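Local coordinates for lipolytic enzyme, g-d-s-l (Clostridium thermocellum, PDB 2W47), which carries a family 6 carbohydrate-binding module, a beta-sandwich domain that here holds a calcium ion and a bound glycan, at residues I42-L56 with G98-A112. Sequence-based numbering, arbitrary orientation.
Sequences IEWNVNAPSSGSYAL and GIVANLNQGNNVIRA
Leu103 meets Tyr54 and Ala48 in the core of a beta-sandwich, where two turns, 48-52 and 103-106, lie side by side and carry the two segments of the chain from one sheet to the other. Strands 42-48 and 106-112 pair antiparallel in one sheet (Trp44 with Ile110, for example), 52-56 and 98-103 in the opposite one (Tyr54 with Ala101), with the register slipping by one residue between them. From CB to tip, Leu103 runs into the interior: its CB sits 3.9 Å from Ala48 CB and also touches Tyr54 CD2; CG rests near the same CD2; and CD1 ends 3.7 Å from Tyr54 CG, the leucine crossing the tyrosine side chain at about a right angle. CD1 also comes near Val46 CG1. Further along, Leu56 and Ile110 reach toward each other tip to tip from the two sheets, Leu56 CD2 lying 3.8 Å from Ile110 CD1. Val128 of strand 122-130 touches Val46 in this interior.

Beside the turns, the Tyr54 hydroxyl donates to Ser50 O at 2.7 Å, in the carbonyl plane and on a lone pair. With CG anti to its carbonyl carbon (chi1 -62°), Asn108 turns its amide to the 103-106 turn: ND2 donates to Asn104 O, while OD1 accepts a hydrogen bond from Asn104 N at 2.8 Å. Ser51 OG accepts one from Gln105 N.

On the outer face, Arg111 grips one oxygen of Glu43 side-on: NE at 2.8 Å and NH2 at 2.9 Å both reach OE1, from one face of the carboxylate and 28° out of its plane. Tyr41 adds a cation-pi contact to Arg111. The chemistry is thus divided: backbone hydrogen bonds zip each strand pair within its sheet, aliphatic and aromatic groups fasten sheet to sheet, amides and hydroxyls tie the turns, and a salt bridge, which should favour both ionised forms, reinforces one pair outside.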
ATOM      1  N   ILE A  42       5.355   4.678   2.414  0.50  7.11           N
ATOM      2  CA  ILE A  42       5.896   3.331   2.292  0.50  7.79           C
ATOM      3  C   ILE A  42       6.186   3.093   0.815  0.50  7.63           C
ATOM      4  O   ILE A  42       5.390   3.462  -0.057  0.50  7.68           O
ATOM      5  CB  ILE A  42       4.927   2.248   2.833  0.50  7.64           C
ATOM      6  CG1 ILE A  42       3.652   2.173   1.983  0.50  8.24           C
ATOM      7  CG2 ILE A  42       4.625   2.499   4.305  0.50  8.51           C
ATOM      8  CD1 ILE A  42       2.572   1.263   2.542  0.50  8.22           C
ATOM      9  N   GLU A  43       7.338   2.492   0.540  1.00  8.00           N
ATOM     10  CA  GLU A  43       7.780   2.279  -0.826  1.00  8.30           C
ATOM     11  C   GLU A  43       8.302   0.870  -0.983  1.00  8.60           C
ATOM     12  O   GLU A  43       9.084   0.399  -0.161  1.00  9.25           O
ATOM     13  CB  GLU A  43       8.874   3.282  -1.160  1.00  8.74           C
ATOM     14  CG  GLU A  43       9.414   3.184  -2.559  1.00  9.57           C
ATOM     15  CD  GLU A  43      10.363   4.311  -2.846  1.00 10.41           C
ATOM     16  OE1 GLU A  43       9.887   5.433  -3.119  1.00  9.47           O
ATOM     17  OE2 GLU A  43      11.598   4.080  -2.815  1.00 12.37           O
ATOM     18  N   TRP A  44       7.875   0.202  -2.048  1.00  8.65           N
ATOM     19  CA  TRP A  44       8.407  -1.106  -2.372  1.00  8.60           C
ATOM     20  C   TRP A  44       9.012  -1.118  -3.759  1.00  8.81           C
ATOM     21  O   TRP A  44       8.543  -0.423  -4.670  1.00  8.98           O
ATOM     22  CB  TRP A  44       7.305  -2.159  -2.343  1.00  8.71           C
ATOM     23  CG  TRP A  44       6.891  -2.657  -1.002  1.00  8.94           C
ATOM     24  CD1 TRP A  44       7.520  -3.603  -0.241  1.00  9.73           C
ATOM     25  CD2 TRP A  44       5.702  -2.299  -0.295  1.00  8.42           C
ATOM     26  NE1 TRP A  44       6.802  -3.840   0.906  1.00  9.65           N
ATOM     27  CE2 TRP A  44       5.682  -3.053   0.897  1.00  8.79           C
ATOM     28  CE3 TRP A  44       4.654  -1.405  -0.552  1.00  9.51           C
ATOM     29  CZ2 TRP A  44       4.658  -2.950   1.826  1.00  9.63           C
ATOM     30  CZ3 TRP A  44       3.636  -1.301   0.379  1.00  9.19           C
ATOM     31  CH2 TRP A  44       3.649  -2.069   1.554  1.00  8.86           C
ATOM     32  N   ASN A  45      10.056  -1.930  -3.907  1.00  9.20           N
ATOM     33  CA  ASN A  45      10.609  -2.263  -5.206  1.00 10.09           C
ATOM     34  C   ASN A  45       9.920  -3.517  -5.724  1.00 10.24           C
ATOM     35  O   ASN A  45      10.158  -4.625  -5.245  1.00 11.16           O
ATOM     36  CB  ASN A  45      12.121  -2.456  -5.092  1.00 10.26           C
ATOM     37  CG  ASN A  45      12.849  -1.155  -4.888  1.00 11.78           C
ATOM     38  OD1 ASN A  45      12.630  -0.189  -5.613  1.00 11.74           O
ATOM     39  ND2 ASN A  45      13.742  -1.128  -3.898  1.00 15.45           N
ATOM     40  N   VAL A  46       9.028  -3.315  -6.688  1.00  9.66           N
ATOM     41  CA  VAL A  46       8.137  -4.368  -7.162  1.00 10.16           C
ATOM     42  C   VAL A  46       8.585  -4.865  -8.527  1.00 10.47           C
ATOM     43  O   VAL A  46       8.776  -4.079  -9.452  1.00 10.55           O
ATOM     44  CB  VAL A  46       6.676  -3.852  -7.207  1.00  9.76           C
ATOM     45  CG1 VAL A  46       5.731  -4.865  -7.870  1.00  9.87           C
ATOM     46  CG2 VAL A  46       6.193  -3.563  -5.799  1.00  9.95           C
ATOM     47  N   ASN A  47       8.768  -6.180  -8.615  1.00 11.33           N
ATOM     48  CA  ASN A  47       9.141  -6.817  -9.870  1.00 12.42           C
ATOM     49  C   ASN A  47       7.927  -7.065 -10.754  1.00 12.86           C
ATOM     50  O   ASN A  47       6.886  -7.512 -10.278  1.00 13.64           O
ATOM     51  CB  ASN A  47       9.847  -8.145  -9.583  1.00 12.95           C
ATOM     52  CG  ASN A  47      10.156  -8.930 -10.846  1.00 14.18           C
ATOM     53  OD1 ASN A  47       9.579  -9.987 -11.093  1.00 17.63           O
ATOM     54  ND2 ASN A  47      11.064  -8.409 -11.648  1.00 13.57           N
ATOM     55  N   ALA A  48       8.073  -6.768 -12.039  1.00 13.10           N
ATOM     56  CA  ALA A  48       7.087  -7.174 -13.037  1.00 13.69           C
ATOM     57  C   ALA A  48       7.794  -8.097 -14.028  1.00 14.67           C
ATOM     58  O   ALA A  48       8.718  -7.660 -14.723  1.00 14.68           O
ATOM     59  CB  ALA A  48       6.495  -5.957 -13.744  1.00 14.07           C
ATOM     60  N   PRO A  49       7.386  -9.382 -14.086  1.00 15.41           N
ATOM     61  CA  PRO A  49       8.023 -10.319 -15.026  1.00 16.03           C
ATOM     62  C   PRO A  49       7.890  -9.865 -16.473  1.00 16.61           C
ATOM     63  O   PRO A  49       8.767 -10.144 -17.291  1.00 17.29           O
ATOM     64  CB  PRO A  49       7.244 -11.618 -14.809  1.00 16.34           C
ATOM     65  CG  PRO A  49       6.686 -11.502 -13.439  1.00 16.61           C
ATOM     66  CD  PRO A  49       6.357 -10.049 -13.269  1.00 15.53           C
ATOM     67  N   SER A  50       6.795  -9.173 -16.773  1.00 16.57           N
ATOM     68  CA  SER A  50       6.554  -8.610 -18.088  1.00 17.03           C
ATOM     69  C   SER A  50       5.841  -7.276 -17.943  1.00 16.70           C
ATOM     70  O   SER A  50       5.159  -7.032 -16.943  1.00 16.15           O
ATOM     71  CB  SER A  50       5.716  -9.570 -18.945  1.00 17.20           C
ATOM     72  OG  SER A  50       4.541  -9.976 -18.266  1.00 20.10           O
ATOM     73  N   SER A  51       6.012  -6.406 -18.928  1.00 16.66           N
ATOM     74  CA  SER A  51       5.310  -5.135 -18.931  1.00 16.66           C
ATOM     75  C   SER A  51       3.824  -5.390 -19.096  1.00 16.33           C
ATOM     76  O   SER A  51       3.417  -6.297 -19.823  1.00 16.71           O
ATOM     77  CB  SER A  51       5.825  -4.223 -20.038  1.00 17.25           C
ATOM     78  OG  SER A  51       7.201  -3.951 -19.847  1.00 18.63           O
ATOM     79  N   GLY A  52       3.013  -4.607 -18.400  1.00 15.36           N
ATOM     80  CA  GLY A  52       1.570  -4.758 -18.507  1.00 14.56           C
ATOM     81  C   GLY A  52       0.835  -4.306 -17.268  1.00 14.09           C
ATOM     82  O   GLY A  52       1.399  -3.628 -16.406  1.00 13.85           O
ATOM     83  N   SER A  53      -0.436  -4.688 -17.180  0.50 13.49           N
ATOM     84  CA  SER A  53      -1.309  -4.229 -16.103  0.50 13.07           C
ATOM     85  C   SER A  53      -1.268  -5.185 -14.919  0.50 12.52           C
ATOM     86  O   SER A  53      -1.371  -6.403 -15.081  0.50 12.47           O
ATOM     87  CB  SER A  53      -2.744  -4.070 -16.609  0.50 13.25           C
ATOM     88  OG  SER A  53      -2.780  -3.312 -17.804  0.50 14.14           O
ATOM     89  N   TYR A  54      -1.107  -4.616 -13.728  1.00 11.84           N
ATOM     90  CA  TYR A  54      -1.026  -5.390 -12.492  1.00 11.38           C
ATOM     91  C   TYR A  54      -1.969  -4.815 -11.467  1.00 10.93           C
ATOM     92  O   TYR A  54      -2.119  -3.599 -11.369  1.00 11.32           O
ATOM     93  CB  TYR A  54       0.399  -5.373 -11.922  1.00 11.93           C
ATOM     94  CG  TYR A  54       1.371  -6.190 -12.734  1.00 11.69           C
ATOM     95  CD1 TYR A  54       1.745  -7.462 -12.325  1.00 11.56           C
ATOM     96  CD2 TYR A  54       1.906  -5.689 -13.916  1.00 11.83           C
ATOM     97  CE1 TYR A  54       2.630  -8.228 -13.086  1.00 12.81           C
ATOM     98  CE2 TYR A  54       2.794  -6.441 -14.677  1.00 12.79           C
ATOM     99  CZ  TYR A  54       3.149  -7.708 -14.253  1.00 13.17           C
ATOM    100  OH  TYR A  54       4.033  -8.465 -15.009  1.00 13.96           O
ATOM    101  N   ALA A  55      -2.586  -5.699 -10.695  1.00 10.23           N
ATOM    102  CA  ALA A  55      -3.313  -5.287  -9.503  1.00 10.34           C
ATOM    103  C   ALA A  55      -2.312  -5.043  -8.379  1.00  9.95           C
ATOM    104  O   ALA A  55      -1.396  -5.844  -8.166  1.00 10.15           O
ATOM    105  CB  ALA A  55      -4.319  -6.342  -9.103  1.00 10.92           C
ATOM    106  N   LEU A  56      -2.494  -3.913  -7.702  1.00  9.64           N
ATOM    107  CA  LEU A  56      -1.725  -3.540  -6.521  1.00  9.72           C
ATOM    108  C   LEU A  56      -2.737  -3.434  -5.397  1.00  9.54           C
ATOM    109  O   LEU A  56      -3.550  -2.513  -5.379  1.00  9.33           O
ATOM    110  CB  LEU A  56      -1.039  -2.184  -6.735  1.00  9.93           C
ATOM    111  CG  LEU A  56      -0.264  -1.983  -8.043  1.00 11.03           C
ATOM    112  CD1 LEU A  56       0.304  -0.570  -8.124  1.00 12.52           C
ATOM    113  CD2 LEU A  56       0.835  -3.020  -8.162  1.00 12.75           C
ATOM    114  N   GLY A  98      -7.334  -1.519  -3.527  1.00  9.37           N
ATOM    115  CA  GLY A  98      -6.503  -1.834  -4.670  1.00  9.78           C
ATOM    116  C   GLY A  98      -6.688  -0.904  -5.846  1.00  9.76           C
ATOM    117  O   GLY A  98      -7.712  -0.213  -5.965  1.00 10.14           O
ATOM    118  N   ILE A  99      -5.671  -0.880  -6.699  1.00 10.01           N
ATOM    119  CA  ILE A  99      -5.739  -0.226  -7.999  1.00 11.24           C
ATOM    120  C   ILE A  99      -5.106  -1.143  -9.027  1.00 11.50           C
ATOM    121  O   ILE A  99      -4.379  -2.079  -8.682  1.00 11.62           O
ATOM    122  CB  ILE A  99      -5.023   1.162  -8.037  1.00 11.71           C
ATOM    123  CG1 ILE A  99      -3.540   1.041  -7.665  1.00 12.81           C
ATOM    124  CG2 ILE A  99      -5.749   2.189  -7.173  1.00 12.81           C
ATOM    125  CD1 ILE A  99      -2.728   2.282  -7.986  1.00 13.05           C
ATOM    126  N   VAL A 100      -5.396  -0.874 -10.291  1.00 11.66           N
ATOM    127  CA  VAL A 100      -4.694  -1.507 -11.386  1.00 12.24           C
ATOM    128  C   VAL A 100      -3.755  -0.456 -11.975  1.00 11.94           C
ATOM    129  O   VAL A 100      -4.149   0.687 -12.182  1.00 12.53           O
ATOM    130  CB  VAL A 100      -5.679  -2.052 -12.444  1.00 12.72           C
ATOM    131  CG1 VAL A 100      -4.935  -2.610 -13.630  1.00 14.44           C
ATOM    132  CG2 VAL A 100      -6.559  -3.127 -11.829  1.00 13.78           C
ATOM    133  N   ALA A 101      -2.509  -0.848 -12.220  1.00 11.92           N
ATOM    134  CA  ALA A 101      -1.513   0.065 -12.763  1.00 12.37           C
ATOM    135  C   ALA A 101      -0.642  -0.636 -13.776  1.00 12.71           C
ATOM    136  O   ALA A 101      -0.406  -1.840 -13.675  1.00 12.43           O
ATOM    137  CB  ALA A 101      -0.647   0.621 -11.633  1.00 12.55           C
ATOM    138  N   ASN A 102      -0.164   0.134 -14.750  1.00 13.60           N
ATOM    139  CA  ASN A 102       0.788  -0.384 -15.715  0.50 14.16           C
ATOM    140  C   ASN A 102       2.186  -0.376 -15.119  1.00 14.19           C
ATOM    141  O   ASN A 102       2.638   0.646 -14.592  1.00 15.06           O
ATOM    142  CB  ASN A 102       0.748   0.423 -17.014  0.50 14.30           C
ATOM    143  CG  ASN A 102      -0.495   0.138 -17.843  0.50 15.05           C
ATOM    144  OD1 ASN A 102      -1.021   1.026 -18.514  0.50 17.16           O
ATOM    145  ND2 ASN A 102      -0.968  -1.105 -17.803  0.50 15.05           N
ATOM    146  N   LEU A 103       2.847  -1.526 -15.181  1.00 14.24           N
ATOM    147  CA  LEU A 103       4.217  -1.678 -14.693  1.00 14.30           C
ATOM    148  C   LEU A 103       5.136  -2.033 -15.853  1.00 14.94           C
ATOM    149  O   LEU A 103       4.693  -2.622 -16.844  1.00 15.00           O
ATOM    150  CB  LEU A 103       4.306  -2.773 -13.621  1.00 14.27           C
ATOM    151  CG  LEU A 103       3.441  -2.639 -12.357  1.00 13.22           C
ATOM    152  CD1 LEU A 103       3.790  -3.750 -11.381  1.00 13.32           C
ATOM    153  CD2 LEU A 103       3.589  -1.266 -11.704  1.00 13.38           C
ATOM    154  N   ASN A 104       6.412  -1.673 -15.724  1.00 14.73           N
ATOM    155  CA  ASN A 104       7.434  -2.017 -16.716  1.00 15.49           C
ATOM    156  C   ASN A 104       8.138  -3.305 -16.330  1.00 15.44           C
ATOM    157  O   ASN A 104       8.304  -3.589 -15.148  1.00 15.05           O
ATOM    158  CB  ASN A 104       8.481  -0.903 -16.812  1.00 15.69           C
ATOM    159  CG  ASN A 104       7.873   0.466 -17.029  1.00 17.48           C
ATOM    160  OD1 ASN A 104       7.172   0.704 -18.012  1.00 19.76           O
ATOM    161  ND2 ASN A 104       8.165   1.389 -16.119  1.00 20.49           N
ATOM    162  N   GLN A 105       8.580  -4.082 -17.319  1.00 15.51           N
ATOM    163  CA  GLN A 105       9.376  -5.270 -17.026  1.00 16.04           C
ATOM    164  C   GLN A 105      10.563  -4.884 -16.149  1.00 15.08           C
ATOM    165  O   GLN A 105      11.263  -3.905 -16.432  1.00 15.60           O
ATOM    166  CB  GLN A 105       9.863  -5.955 -18.312  1.00 16.32           C
ATOM    167  CG  GLN A 105      10.543  -7.298 -18.056  1.00 18.09           C
ATOM    168  CD  GLN A 105      10.898  -8.050 -19.327  1.00 18.62           C
ATOM    169  OE1 GLN A 105      10.336  -9.110 -19.605  1.00 24.57           O
ATOM    170  NE2 GLN A 105      11.837  -7.513 -20.093  1.00 22.47           N
ATOM    171  N   GLY A 106      10.775  -5.656 -15.089  1.00 14.31           N
ATOM    172  CA  GLY A 106      11.832  -5.369 -14.137  1.00 13.45           C
ATOM    173  C   GLY A 106      11.274  -4.659 -12.922  1.00 13.11           C
ATOM    174  O   GLY A 106      10.140  -4.904 -12.513  1.00 12.66           O
ATOM    175  N   ASN A 107      12.080  -3.779 -12.343  1.00 12.21           N
ATOM    176  CA  ASN A 107      11.690  -3.104 -11.121  1.00 11.73           C
ATOM    177  C   ASN A 107      10.799  -1.905 -11.361  1.00 11.48           C
ATOM    178  O   ASN A 107      10.949  -1.174 -12.342  1.00 12.32           O
ATOM    179  CB  ASN A 107      12.904  -2.648 -10.324  1.00 11.92           C
ATOM    180  CG  ASN A 107      12.533  -2.265  -8.921  1.00 11.22           C
ATOM    181  OD1 ASN A 107      12.028  -3.088  -8.169  1.00 11.93           O
ATOM    182  ND2 ASN A 107      12.762  -1.001  -8.562  1.00 11.46           N
ATOM    183  N   ASN A 108       9.867  -1.729 -10.429  1.00 10.66           N
ATOM    184  CA  ASN A 108       8.975  -0.589 -10.389  1.00 10.26           C
ATOM    185  C   ASN A 108       8.948  -0.071  -8.965  1.00  9.79           C
ATOM    186  O   ASN A 108       8.766  -0.835  -8.025  1.00  9.96           O
ATOM    187  CB  ASN A 108       7.568  -0.988 -10.831  1.00 10.05           C
ATOM    188  CG  ASN A 108       7.533  -1.479 -12.259  1.00 10.71           C
ATOM    189  OD1 ASN A 108       7.228  -0.717 -13.173  1.00 12.14           O
ATOM    190  ND2 ASN A 108       7.867  -2.754 -12.457  1.00 11.89           N
ATOM    191  N   VAL A 109       9.159   1.226  -8.818  1.00  9.47           N
ATOM    192  CA  VAL A 109       9.205   1.838  -7.497  1.00  9.08           C
ATOM    193  C   VAL A 109       7.791   2.300  -7.137  1.00  8.53           C
ATOM    194  O   VAL A 109       7.277   3.234  -7.742  1.00  8.73           O
ATOM    195  CB  VAL A 109      10.197   3.023  -7.471  1.00  9.06           C
ATOM    196  CG1 VAL A 109      10.321   3.569  -6.068  1.00  9.82           C
ATOM    197  CG2 VAL A 109      11.583   2.607  -7.998  1.00  9.76           C
ATOM    198  N   ILE A 110       7.163   1.621  -6.181  1.00  8.18           N
ATOM    199  CA  ILE A 110       5.772   1.902  -5.843  1.00  9.32           C
ATOM    200  C   ILE A 110       5.681   2.534  -4.456  1.00  8.07           C
ATOM    201  O   ILE A 110       6.109   1.933  -3.478  1.00  8.44           O
ATOM    202  CB  ILE A 110       4.909   0.625  -5.946  1.00  9.13           C
ATOM    203  CG1 ILE A 110       5.058   0.007  -7.358  1.00 11.15           C
ATOM    204  CG2 ILE A 110       3.438   0.940  -5.596  1.00 10.49           C
ATOM    205  CD1 ILE A 110       4.052  -1.067  -7.745  1.00 11.94           C
ATOM    206  N   ARG A 111       5.166   3.762  -4.399  1.00  7.49           N
ATOM    207  CA  ARG A 111       5.090   4.513  -3.153  1.00  7.24           C
ATOM    208  C   ARG A 111       3.660   4.942  -2.839  1.00  7.21           C
ATOM    209  O   ARG A 111       2.914   5.381  -3.725  1.00  7.37           O
ATOM    210  CB  ARG A 111       6.020   5.741  -3.192  1.00  7.45           C
ATOM    211  CG  ARG A 111       6.060   6.527  -1.876  1.00  6.90           C
ATOM    212  CD  ARG A 111       6.848   7.807  -2.005  1.00  7.67           C
ATOM    213  NE  ARG A 111       8.260   7.553  -2.259  1.00  8.16           N
ATOM    214  CZ  ARG A 111       9.196   8.492  -2.208  1.00  9.17           C
ATOM    215  NH1 ARG A 111       8.868   9.746  -1.904  1.00  9.65           N
ATOM    216  NH2 ARG A 111      10.462   8.166  -2.450  1.00 10.80           N
ATOM    217  N   ALA A 112       3.303   4.820  -1.561  1.00  6.83           N
ATOM    218  CA  ALA A 112       2.022   5.299  -1.036  1.00  6.65           C
ATOM    219  C   ALA A 112       2.309   6.352   0.026  1.00  6.43           C
ATOM    220  O   ALA A 112       2.862   6.033   1.078  1.00  6.45           O
ATOM    221  CB  ALA A 112       1.224   4.144  -0.462  1.00  7.22           C
TER